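Nitrite oxidoreductase subunit A (Kuenenia stuttgartiensis, PDB 7B04) is a molybdopterin oxidoreductase-family subunit that carries an iron/sulfur cluster, a molybdenum atom and two copies of MD1. Local coordinates at residues T62-C67 / R76-V81; L967-G972 / V1103-A1108; Y974-A979 / R1000-A1005. All blocks are in the same frame, centred on the assembly; numbering follows the deposited sequence.

Contact 1: residues T62-C67 / R76-V81. With SF4 (iron/sulfur cluster), chain C.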
loop_
_atom_site.group_PDB
_atom_site.type_symbol
_atom_site.label_atom_id
_atom_site.label_comp_id
_atom_site.label_asym_id
_atom_site.label_seq_id
_atom_site.Cartn_x
_atom_site.Cartn_y
_atom_site.Cartn_z
ATOM N N THR B 62 24.629 -7.570 4.424
ATOM C CA THR B 62 23.374 -6.977 4.834
ATOM C C THR B 62 23.707 -5.571 5.305
ATOM O O THR B 62 24.803 -5.321 5.813
ATOM C CB THR B 62 22.720 -7.837 5.933
ATOM O OG1 THR B 62 21.438 -7.297 6.291
ATOM C CG2 THR B 62 23.616 -7.935 7.163
ATOM N N PHE B 63 22.792 -4.640 5.084
ATOM C CA PHE B 63 23.003 -3.269 5.514
ATOM C C PHE B 63 21.680 -2.688 5.977
ATOM O O PHE B 63 20.611 -3.276 5.785
ATOM C CB PHE B 63 23.701 -2.441 4.407
ATOM C CG PHE B 63 22.801 -1.917 3.317
ATOM C CD1 PHE B 63 22.782 -2.525 2.071
ATOM C CD2 PHE B 63 22.053 -0.771 3.500
ATOM C CE1 PHE B 63 21.983 -2.024 1.048
ATOM C CE2 PHE B 63 21.255 -0.272 2.485
ATOM C CZ PHE B 63 21.223 -0.898 1.258
ATOM N N THR B 64 21.777 -1.545 6.649
ATOM C CA THR B 64 20.640 -0.934 7.318
ATOM C C THR B 64 20.466 0.533 6.940
ATOM O O THR B 64 21.431 1.301 6.963
ATOM C CB THR B 64 20.835 -1.082 8.832
ATOM O OG1 THR B 64 20.454 -2.404 9.232
ATOM C CG2 THR B 64 20.035 -0.075 9.587
ATOM N N TYR B 65 19.234 0.922 6.607
ATOM C CA TYR B 65 18.894 2.315 6.334
ATOM C C TYR B 65 17.507 2.595 6.909
ATOM O O TYR B 65 16.901 1.748 7.571
ATOM C CB TYR B 65 18.955 2.648 4.836
ATOM C CG TYR B 65 17.927 1.935 3.989
ATOM C CD1 TYR B 65 18.055 0.586 3.695
ATOM C CD2 TYR B 65 16.819 2.611 3.490
ATOM C CE1 TYR B 65 17.122 -0.066 2.918
ATOM C CE2 TYR B 65 15.875 1.964 2.719
ATOM C CZ TYR B 65 16.032 0.624 2.438
ATOM O OH TYR B 65 15.101 -0.033 1.668
ATOM N N CYS B 66 17.005 3.800 6.647
ATOM C CA CYS B 66 15.690 4.235 7.099
ATOM C C CYS B 66 14.874 4.668 5.888
ATOM O O CYS B 66 15.302 5.543 5.128
ATOM C CB CYS B 66 15.809 5.380 8.107
ATOM S SG CYS B 66 14.230 6.071 8.665
ATOM N N CYS B 67 13.709 4.047 5.705
ATOM C CA CYS B 67 12.762 4.463 4.676
ATOM C C CYS B 67 11.958 5.647 5.199
ATOM O O CYS B 67 11.292 5.534 6.234
ATOM C CB CYS B 67 11.847 3.296 4.308
ATOM S SG CYS B 67 10.574 3.677 3.087
ATOM N N ARG B 76 13.009 1.397 10.323
ATOM C CA ARG B 76 14.408 1.001 10.276
ATOM C C ARG B 76 14.500 -0.303 9.497
ATOM O O ARG B 76 13.834 -1.287 9.836
ATOM C CB ARG B 76 14.975 0.844 11.685
ATOM C CG ARG B 76 16.376 0.301 11.708
ATOM C CD ARG B 76 17.317 1.217 10.962
ATOM N NE ARG B 76 17.630 2.449 11.674
ATOM C CZ ARG B 76 18.455 3.381 11.207
ATOM N NH1 ARG B 76 19.053 3.213 10.036
ATOM N NH2 ARG B 76 18.688 4.479 11.913
ATOM N N ILE B 77 15.328 -0.305 8.459
ATOM C CA ILE B 77 15.241 -1.291 7.394
ATOM C C ILE B 77 16.531 -2.093 7.289
ATOM O O ILE B 77 17.626 -1.538 7.419
ATOM C CB ILE B 77 14.947 -0.548 6.078
ATOM C CG1 ILE B 77 13.667 0.279 6.219
ATOM C CG2 ILE B 77 14.859 -1.497 4.956
ATOM C CD1 ILE B 77 12.435 -0.392 5.703
ATOM N N ARG B 78 16.398 -3.399 7.038
ATOM C CA ARG B 78 17.533 -4.283 6.771
ATOM C C ARG B 78 17.380 -4.887 5.377
ATOM O O ARG B 78 16.456 -5.673 5.136
ATOM C CB ARG B 78 17.647 -5.383 7.826
ATOM C CG ARG B 78 18.838 -6.300 7.603
ATOM C CD ARG B 78 19.046 -7.271 8.753
ATOM N NE ARG B 78 19.420 -6.589 9.988
ATOM C CZ ARG B 78 20.644 -6.143 10.259
ATOM N NH1 ARG B 78 21.623 -6.302 9.380
ATOM N NH2 ARG B 78 20.888 -5.536 11.413
ATOM N N ALA B 79 18.286 -4.533 4.470
ATOM C CA ALA B 79 18.266 -5.008 3.094
ATOM C C ALA B 79 19.366 -6.043 2.878
ATOM O O ALA B 79 20.440 -5.959 3.480
ATOM C CB ALA B 79 18.434 -3.850 2.105
ATOM N N PHE B 80 19.097 -7.015 2.007
ATOM C CA PHE B 80 20.049 -8.075 1.690
ATOM C C PHE B 80 20.678 -7.800 0.332
ATOM O O PHE B 80 19.972 -7.494 -0.635
ATOM C CB PHE B 80 19.394 -9.459 1.669
ATOM C CG PHE B 80 18.577 -9.778 2.885
ATOM C CD1 PHE B 80 17.259 -9.375 2.975
ATOM C CD2 PHE B 80 19.127 -10.500 3.933
ATOM C CE1 PHE B 80 16.505 -9.675 4.088
ATOM C CE2 PHE B 80 18.378 -10.802 5.051
ATOM C CZ PHE B 80 17.065 -10.389 5.129
ATOM N N VAL B 81 22.001 -7.913 0.264
ATOM C CA VAL B 81 22.771 -7.604 -0.935
ATOM C C VAL B 81 23.427 -8.880 -1.447
ATOM O O VAL B 81 23.913 -9.700 -0.661
ATOM C CB VAL B 81 23.823 -6.516 -0.644
ATOM C CG1 VAL B 81 24.753 -6.329 -1.820
ATOM C CG2 VAL B 81 23.142 -5.206 -0.304
HETATM FE FE1 SF4 C . 6.632 3.609 5.163
HETATM FE FE2 SF4 C . 9.062 2.620 4.404
HETATM FE FE3 SF4 C . 6.913 0.942 4.635
HETATM FE FE4 SF4 C . 8.048 2.011 6.877
HETATM S S1 SF4 C . 9.023 0.580 5.398
HETATM S S2 SF4 C . 5.821 1.873 6.404
HETATM S S3 SF4 C . 8.651 4.069 6.116
HETATM S S4 SF4 C . 7.152 2.667 3.159
#
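With chi1 at 66°, Tyr65 CG sits between its backbone N and carbonyl carbon, which folds the ring back over Ile77; Ile77 CG2, anti to its own N, reaches the rim at Tyr65 CE1. The two residues are a hydrogen-bonded pair of the antiparallel hairpin formed by strands 61-66 and 76-82, beside the iron/sulfur cluster. Ile77 CB makes a CH-pi contact over the Tyr65 ring face, 4.0 Å from the centroid. On the same face of the sheet, Phe63 lays one side of its ring over Ala79 CB and meets Val81 CG2 at its edge. Thr62, Thr64, Cys66, Arg76 and Arg78 occupy the other face. There Arg78 NH1 donates in its guanidinium plane to Thr62 OG1 (3.3 Å, 163°), while Asn92 takes NE. Thr62 OG1 in turn gives its hydrogen to Ala79 O from above the carbonyl plane, so that oxygen, which also accepts from Phe63 N, is gripped twice. Thr64 CG2 touches Arg76 CD at 3.3 Å; the Arg76 guanidinium continues to Ile719 O. At the hairpin's cluster end, Cys67 SG binds FE2 of the cluster at 2.3 Å, and Ile77 CD1 lies 3.6 Å from its S1.

Contact 2: residues L967-G972 / V1103-A1108; sequences LGIEDG and VKITKA
Ile969 carries the apolar part of this contact, reaching Ile1105 and Lys1107 of strand 1102-1109. Its CD1 meets Ile1105 CG2 at 4.1 Å, one side chain lying roughly perpendicular to the other. One carbon nearer the backbone, Ile969 CG1 rests 3.7 Å from Lys1107 CB, and here the two side chains run antiparallel to one another. Ile969 turns CG1 beside its backbone N (chi1 -64°), which carries CD1 on to the strand. Through contacts with Val975 and Ala1005 as well, the loop residue Ile969 packs against apolar side chains of strands 974-978, 1001-1007 and 1102-1109.

Side chain meets backbone in two places. The Leu967 side chain lies beside the Ile1105 carbonyl as a van der Waals neighbour. Lys1107, extended along its whole length, runs over the turn and brings CD to 3.5 Å from Gly968 O; its NZ goes on to Asn1110 OD1.

The 967-972 loop follows helix 961-966, which ends in a Schellman motif with Gly968 at the C-prime position: Ile969 N bonds to Ala964 O and Gly968 N to Arg965 O. The positive phi of Gly968 (65°) turns the chain out of the helix toward strand 974-978, and Leu967, Gly968 and Ile969 are the residues that meet strand 1102-1109.

No hydrogen bond links the two segments. Their backbones bond to other neighbours, Ile969 O accepting from Tyr1007 OH and Thr1106 pairing with Tyr976 of strand 974-978.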
loop_
_atom_site.group_PDB
_atom_site.type_symbol
_atom_site.label_atom_id
_atom_site.label_comp_id
_atom_site.label_asym_id
_atom_site.label_seq_id
_atom_site.Cartn_x
_atom_site.Cartn_y
_atom_site.Cartn_z
ATOM N N LEU B 967 -26.924 5.615 -14.587
ATOM C CA LEU B 967 -26.284 6.370 -15.654
ATOM C C LEU B 967 -25.815 5.474 -16.796
ATOM O O LEU B 967 -25.009 5.905 -17.628
ATOM C CB LEU B 967 -25.130 7.199 -15.093
ATOM C CG LEU B 967 -25.633 8.333 -14.194
ATOM C CD1 LEU B 967 -25.405 8.042 -12.725
ATOM C CD2 LEU B 967 -25.009 9.649 -14.571
ATOM N N GLY B 968 -26.308 4.241 -16.855
ATOM C CA GLY B 968 -25.925 3.326 -17.917
ATOM C C GLY B 968 -24.466 2.927 -17.897
ATOM O O GLY B 968 -23.863 2.735 -18.962
ATOM N N ILE B 969 -23.881 2.792 -16.712
ATOM C CA ILE B 969 -22.469 2.466 -16.565
ATOM C C ILE B 969 -22.373 1.075 -15.962
ATOM O O ILE B 969 -22.932 0.814 -14.889
ATOM C CB ILE B 969 -21.743 3.494 -15.685
ATOM C CG1 ILE B 969 -21.752 4.869 -16.356
ATOM C CG2 ILE B 969 -20.323 3.036 -15.387
ATOM C CD1 ILE B 969 -21.364 6.004 -15.436
ATOM N N GLU B 970 -21.664 0.184 -16.644
ATOM C CA GLU B 970 -21.409 -1.149 -16.129
ATOM C C GLU B 970 -20.021 -1.185 -15.499
ATOM O O GLU B 970 -19.140 -0.409 -15.873
ATOM C CB GLU B 970 -21.513 -2.180 -17.247
ATOM C CG GLU B 970 -21.475 -3.607 -16.779
ATOM C CD GLU B 970 -22.705 -4.021 -16.015
ATOM O OE1 GLU B 970 -23.786 -3.445 -16.256
ATOM O OE2 GLU B 970 -22.589 -4.935 -15.176
ATOM N N ASP B 971 -19.838 -2.084 -14.525
ATOM C CA ASP B 971 -18.552 -2.198 -13.841
ATOM C C ASP B 971 -17.439 -2.494 -14.839
ATOM O O ASP B 971 -17.513 -3.455 -15.610
ATOM C CB ASP B 971 -18.586 -3.272 -12.749
ATOM C CG ASP B 971 -17.231 -3.408 -12.015
ATOM O OD1 ASP B 971 -17.164 -4.192 -11.042
ATOM O OD2 ASP B 971 -16.239 -2.737 -12.386
ATOM N N GLY B 972 -16.388 -1.681 -14.783
ATOM C CA GLY B 972 -15.242 -1.800 -15.657
ATOM C C GLY B 972 -15.248 -0.849 -16.823
ATOM O O GLY B 972 -14.251 -0.784 -17.546
ATOM N N VAL B 1103 -19.101 16.022 -8.006
ATOM C CA VAL B 1103 -18.714 15.616 -9.383
ATOM C C VAL B 1103 -19.916 15.095 -10.158
ATOM O O VAL B 1103 -20.862 14.697 -9.546
ATOM C CB VAL B 1103 -17.648 14.512 -9.245
ATOM C CG1 VAL B 1103 -16.852 14.276 -10.498
ATOM C CG2 VAL B 1103 -16.691 14.825 -8.130
ATOM N N LYS B 1104 -19.814 15.146 -11.481
ATOM C CA LYS B 1104 -20.780 14.573 -12.441
ATOM C C LYS B 1104 -20.088 13.378 -13.103
ATOM O O LYS B 1104 -18.930 13.499 -13.449
ATOM C CB LYS B 1104 -21.137 15.584 -13.524
ATOM C CG LYS B 1104 -22.347 15.211 -14.349
ATOM C CD LYS B 1104 -22.844 16.307 -15.243
ATOM C CE LYS B 1104 -21.922 16.579 -16.405
ATOM N NZ LYS B 1104 -22.509 17.560 -17.342
ATOM N N ILE B 1105 -20.777 12.250 -13.202
ATOM C CA ILE B 1105 -20.213 11.026 -13.827
ATOM C C ILE B 1105 -21.042 10.701 -15.059
ATOM O O ILE B 1105 -22.247 10.731 -14.976
ATOM C CB ILE B 1105 -20.261 9.854 -12.839
ATOM C CG1 ILE B 1105 -20.037 10.316 -11.407
ATOM C CG2 ILE B 1105 -19.252 8.800 -13.214
ATOM C CD1 ILE B 1105 -18.597 10.377 -11.051
ATOM N N THR B 1106 -20.375 10.456 -16.167
ATOM C CA THR B 1106 -20.998 10.049 -17.418
ATOM C C THR B 1106 -20.124 8.985 -18.061
ATOM O O THR B 1106 -18.893 9.051 -17.985
ATOM C CB THR B 1106 -21.221 11.212 -18.406
ATOM O OG1 THR B 1106 -20.046 11.404 -19.201
ATOM C CG2 THR B 1106 -21.592 12.511 -17.694
ATOM N N LYS B 1107 -20.772 8.008 -18.692
ATOM C CA LYS B 1107 -20.059 6.925 -19.356
ATOM C C LYS B 1107 -19.199 7.444 -20.504
ATOM O O LYS B 1107 -19.591 8.353 -21.239
ATOM C CB LYS B 1107 -21.056 5.891 -19.880
ATOM C CG LYS B 1107 -20.427 4.767 -20.689
ATOM C CD LYS B 1107 -21.483 3.849 -21.283
ATOM C CE LYS B 1107 -20.857 2.790 -22.177
ATOM N NZ LYS B 1107 -21.882 1.914 -22.812
ATOM N N ALA B 1108 -18.009 6.859 -20.641
ATOM C CA ALA B 1108 -17.030 7.251 -21.645
ATOM C C ALA B 1108 -16.802 6.184 -22.705
ATOM O O ALA B 1108 -16.883 6.475 -23.903
ATOM C CB ALA B 1108 -15.702 7.598 -20.963
#

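Contact 3: residues Y974-A979 / R1000-A1005; sequences YVYVDA and RLMLRA
Val977 CG2 lies against Leu1001 and Leu1003 at the apolar centre, 3.4 Å from Leu1003 CD2, with the Val977 and Leu1001 side chains alongside one another and aimed to the same side. These residues belong to adjacent antiparallel strands, 974-978 and 1001-1007, in the six-stranded mixed sheet of what is probably, as in relatives of the family, the C-terminal molybdopterin dinucleotide-binding domain. Val975 joins the same face, its CG1 3.9 Å from Ala1005 CB, and Ile957 of strand 956-959 packs on Val975, Val977 and Leu1003. Backbone bonds in both directions tie Val975 to Leu1003, and Val977 N donates to Leu1001 O.

The other face is aromatic and charged. The Tyr976 ring is sandwiched: Met1002 CG makes a CH-pi contact on one side (4.2 Å to the centroid), with Met1002 SD placed obliquely in a Met-aromatic contact, and the Arg1000 guanidinium lies flat on the opposite side. That stack is also a cation-pi interaction, centres 3.6 Å apart and planes at 7°. At the next non-hydrogen-bonded pair, Arg1004 CG sits over the Tyr974 ring face, 3.6 Å from the centroid, while the guanidinium plane is turned 42° from the ring. Glu954 ties these two together, accepting from Tyr974 OH and forming a salt bridge with Arg1004 NE; Asp946 pairs with Arg1004 NH2.

At the polar edge the Asp978 carboxylate is nearly coplanar with the Arg1000 guanidinium, whose orientation is probably held by the Tyr976 stack and the bond from NE together. Arg1000 NE donates to the syn lone pair of Asp978 OD2 at 2.8 Å (151°).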
loop_
_atom_site.group_PDB
_atom_site.type_symbol
_atom_site.label_atom_id
_atom_site.label_comp_id
_atom_site.label_asym_id
_atom_site.label_seq_id
_atom_site.Cartn_x
_atom_site.Cartn_y
_atom_site.Cartn_z
ATOM N N TYR B 974 -15.080 2.808 -18.764
ATOM C CA TYR B 974 -14.431 4.100 -18.594
ATOM C C TYR B 974 -15.492 5.188 -18.443
ATOM O O TYR B 974 -16.526 5.158 -19.117
ATOM C CB TYR B 974 -13.525 4.393 -19.791
ATOM C CG TYR B 974 -12.239 3.589 -19.815
ATOM C CD1 TYR B 974 -11.135 3.993 -19.078
ATOM C CD2 TYR B 974 -12.127 2.433 -20.580
ATOM C CE1 TYR B 974 -9.957 3.269 -19.096
ATOM C CE2 TYR B 974 -10.952 1.702 -20.604
ATOM C CZ TYR B 974 -9.871 2.125 -19.860
ATOM O OH TYR B 974 -8.698 1.404 -19.878
ATOM N N VAL B 975 -15.242 6.132 -17.532
ATOM C CA VAL B 975 -16.195 7.180 -17.179
ATOM C C VAL B 975 -15.474 8.527 -17.113
ATOM O O VAL B 975 -14.315 8.611 -16.683
ATOM C CB VAL B 975 -16.913 6.857 -15.849
ATOM C CG1 VAL B 975 -17.784 5.600 -15.994
ATOM C CG2 VAL B 975 -15.902 6.648 -14.733
ATOM N N TYR B 976 -16.185 9.580 -17.425
ATOM C CA TYR B 976 -15.573 10.908 -17.284
ATOM C C TYR B 976 -15.949 11.419 -15.900
ATOM O O TYR B 976 -17.022 11.096 -15.453
ATOM C CB TYR B 976 -16.110 11.809 -18.385
ATOM C CG TYR B 976 -15.504 11.610 -19.748
ATOM C CD1 TYR B 976 -14.213 12.000 -20.019
ATOM C CD2 TYR B 976 -16.245 11.083 -20.781
ATOM C CE1 TYR B 976 -13.667 11.842 -21.275
ATOM C CE2 TYR B 976 -15.718 10.928 -22.045
ATOM C CZ TYR B 976 -14.423 11.310 -22.294
ATOM O OH TYR B 976 -13.896 11.160 -23.536
ATOM N N VAL B 977 -15.028 12.074 -15.202
ATOM C CA VAL B 977 -15.363 12.690 -13.889
ATOM C C VAL B 977 -15.290 14.185 -14.124
ATOM O O VAL B 977 -14.194 14.705 -14.184
ATOM C CB VAL B 977 -14.377 12.282 -12.790
ATOM C CG1 VAL B 977 -15.080 11.639 -11.612
ATOM C CG2 VAL B 977 -13.288 11.388 -13.338
ATOM N N ASP B 978 -16.436 14.844 -14.141
ATOM C CA ASP B 978 -16.470 16.277 -14.485
ATOM C C ASP B 978 -16.975 17.055 -13.278
ATOM O O ASP B 978 -17.831 16.557 -12.574
ATOM C CB ASP B 978 -17.286 16.493 -15.755
ATOM C CG ASP B 978 -16.582 16.032 -17.012
ATOM O OD1 ASP B 978 -17.155 15.227 -17.736
ATOM O OD2 ASP B 978 -15.479 16.485 -17.257
ATOM N N ALA B 979 -16.388 18.215 -13.036
ATOM C CA ALA B 979 -16.784 19.067 -11.924
ATOM C C ALA B 979 -17.226 20.401 -12.519
ATOM O O ALA B 979 -17.313 20.544 -13.745
ATOM C CB ALA B 979 -15.652 19.237 -10.907
ATOM N N ARG B 1000 -9.219 16.799 -18.978
ATOM C CA ARG B 1000 -10.456 16.100 -18.598
ATOM C C ARG B 1000 -10.159 14.653 -18.196
ATOM O O ARG B 1000 -9.501 13.918 -18.945
ATOM C CB ARG B 1000 -11.452 16.126 -19.742
ATOM C CG ARG B 1000 -12.876 16.022 -19.257
ATOM C CD ARG B 1000 -13.841 15.612 -20.354
ATOM N NE ARG B 1000 -15.155 15.273 -19.812
ATOM C CZ ARG B 1000 -16.181 14.839 -20.540
ATOM N NH1 ARG B 1000 -16.064 14.689 -21.857
ATOM N NH2 ARG B 1000 -17.335 14.559 -19.949
ATOM N N LEU B 1001 -10.651 14.238 -17.019
ATOM C CA LEU B 1001 -10.305 12.931 -16.457
ATOM C C LEU B 1001 -11.273 11.862 -16.966
ATOM O O LEU B 1001 -12.499 12.028 -16.906
ATOM C CB LEU B 1001 -10.232 12.959 -14.918
ATOM C CG LEU B 1001 -10.185 11.616 -14.162
ATOM C CD1 LEU B 1001 -8.919 10.858 -14.563
ATOM C CD2 LEU B 1001 -10.191 11.790 -12.607
ATOM N N MET B 1002 -10.703 10.748 -17.416
ATOM C CA MET B 1002 -11.408 9.576 -17.926
ATOM C C MET B 1002 -10.723 8.359 -17.329
ATOM O O MET B 1002 -9.601 8.020 -17.723
ATOM C CB MET B 1002 -11.368 9.495 -19.448
ATOM C CG MET B 1002 -12.282 8.418 -19.987
ATOM S SD MET B 1002 -12.445 8.397 -21.782
ATOM C CE MET B 1002 -10.805 7.845 -22.213
ATOM N N LEU B 1003 -11.344 7.780 -16.309
ATOM C CA LEU B 1003 -10.846 6.576 -15.666
ATOM C C LEU B 1003 -11.935 5.509 -15.643
ATOM O O LEU B 1003 -13.108 5.767 -15.936
ATOM C CB LEU B 1003 -10.328 6.902 -14.266
ATOM C CG LEU B 1003 -11.333 7.007 -13.123
ATOM C CD1 LEU B 1003 -10.555 7.241 -11.843
ATOM C CD2 LEU B 1003 -12.363 8.109 -13.346
ATOM N N ARG B 1004 -11.523 4.301 -15.267
ATOM C CA ARG B 1004 -12.430 3.169 -15.152
ATOM C C ARG B 1004 -13.256 3.242 -13.876
ATOM O O ARG B 1004 -12.800 3.735 -12.841
ATOM C CB ARG B 1004 -11.653 1.853 -15.161
ATOM C CG ARG B 1004 -11.228 1.372 -16.535
ATOM C CD ARG B 1004 -10.663 -0.029 -16.428
ATOM N NE ARG B 1004 -10.130 -0.559 -17.681
ATOM C CZ ARG B 1004 -10.831 -1.265 -18.562
ATOM N NH1 ARG B 1004 -12.115 -1.518 -18.347
ATOM N NH2 ARG B 1004 -10.247 -1.715 -19.666
ATOM N N ALA B 1005 -14.473 2.712 -13.957
ATOM C CA ALA B 1005 -15.395 2.649 -12.837
ATOM C C ALA B 1005 -15.362 1.258 -12.217
ATOM O O ALA B 1005 -15.188 0.253 -12.910
ATOM C CB ALA B 1005 -16.821 2.984 -13.283
#

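In the fold
Contact 1 comes first along the chain, in the N-terminal three-stranded antiparallel sheet 61-66, 76-82 and 85-91. Contacts 2 and 3 lie far along the sequence, with contact 3 falling between the two segments of contact 2. Their centres are about 8 Å apart, whereas that of contact 1 is about 45 Å from contact 2 and about 41 Å from contact 3. Strand 974-978 runs between 1001-1007 and 1102-1109 in one mixed sheet, and Lys1104 N and Ala1108 N probably bond to the carbonyls of Asp978 and Tyr974. The cofactors relate the two regions: contact 1 supplies a cluster ligand, and the side chain of Leu1001 in contact 3 lies about 9 Å from a bound MD1.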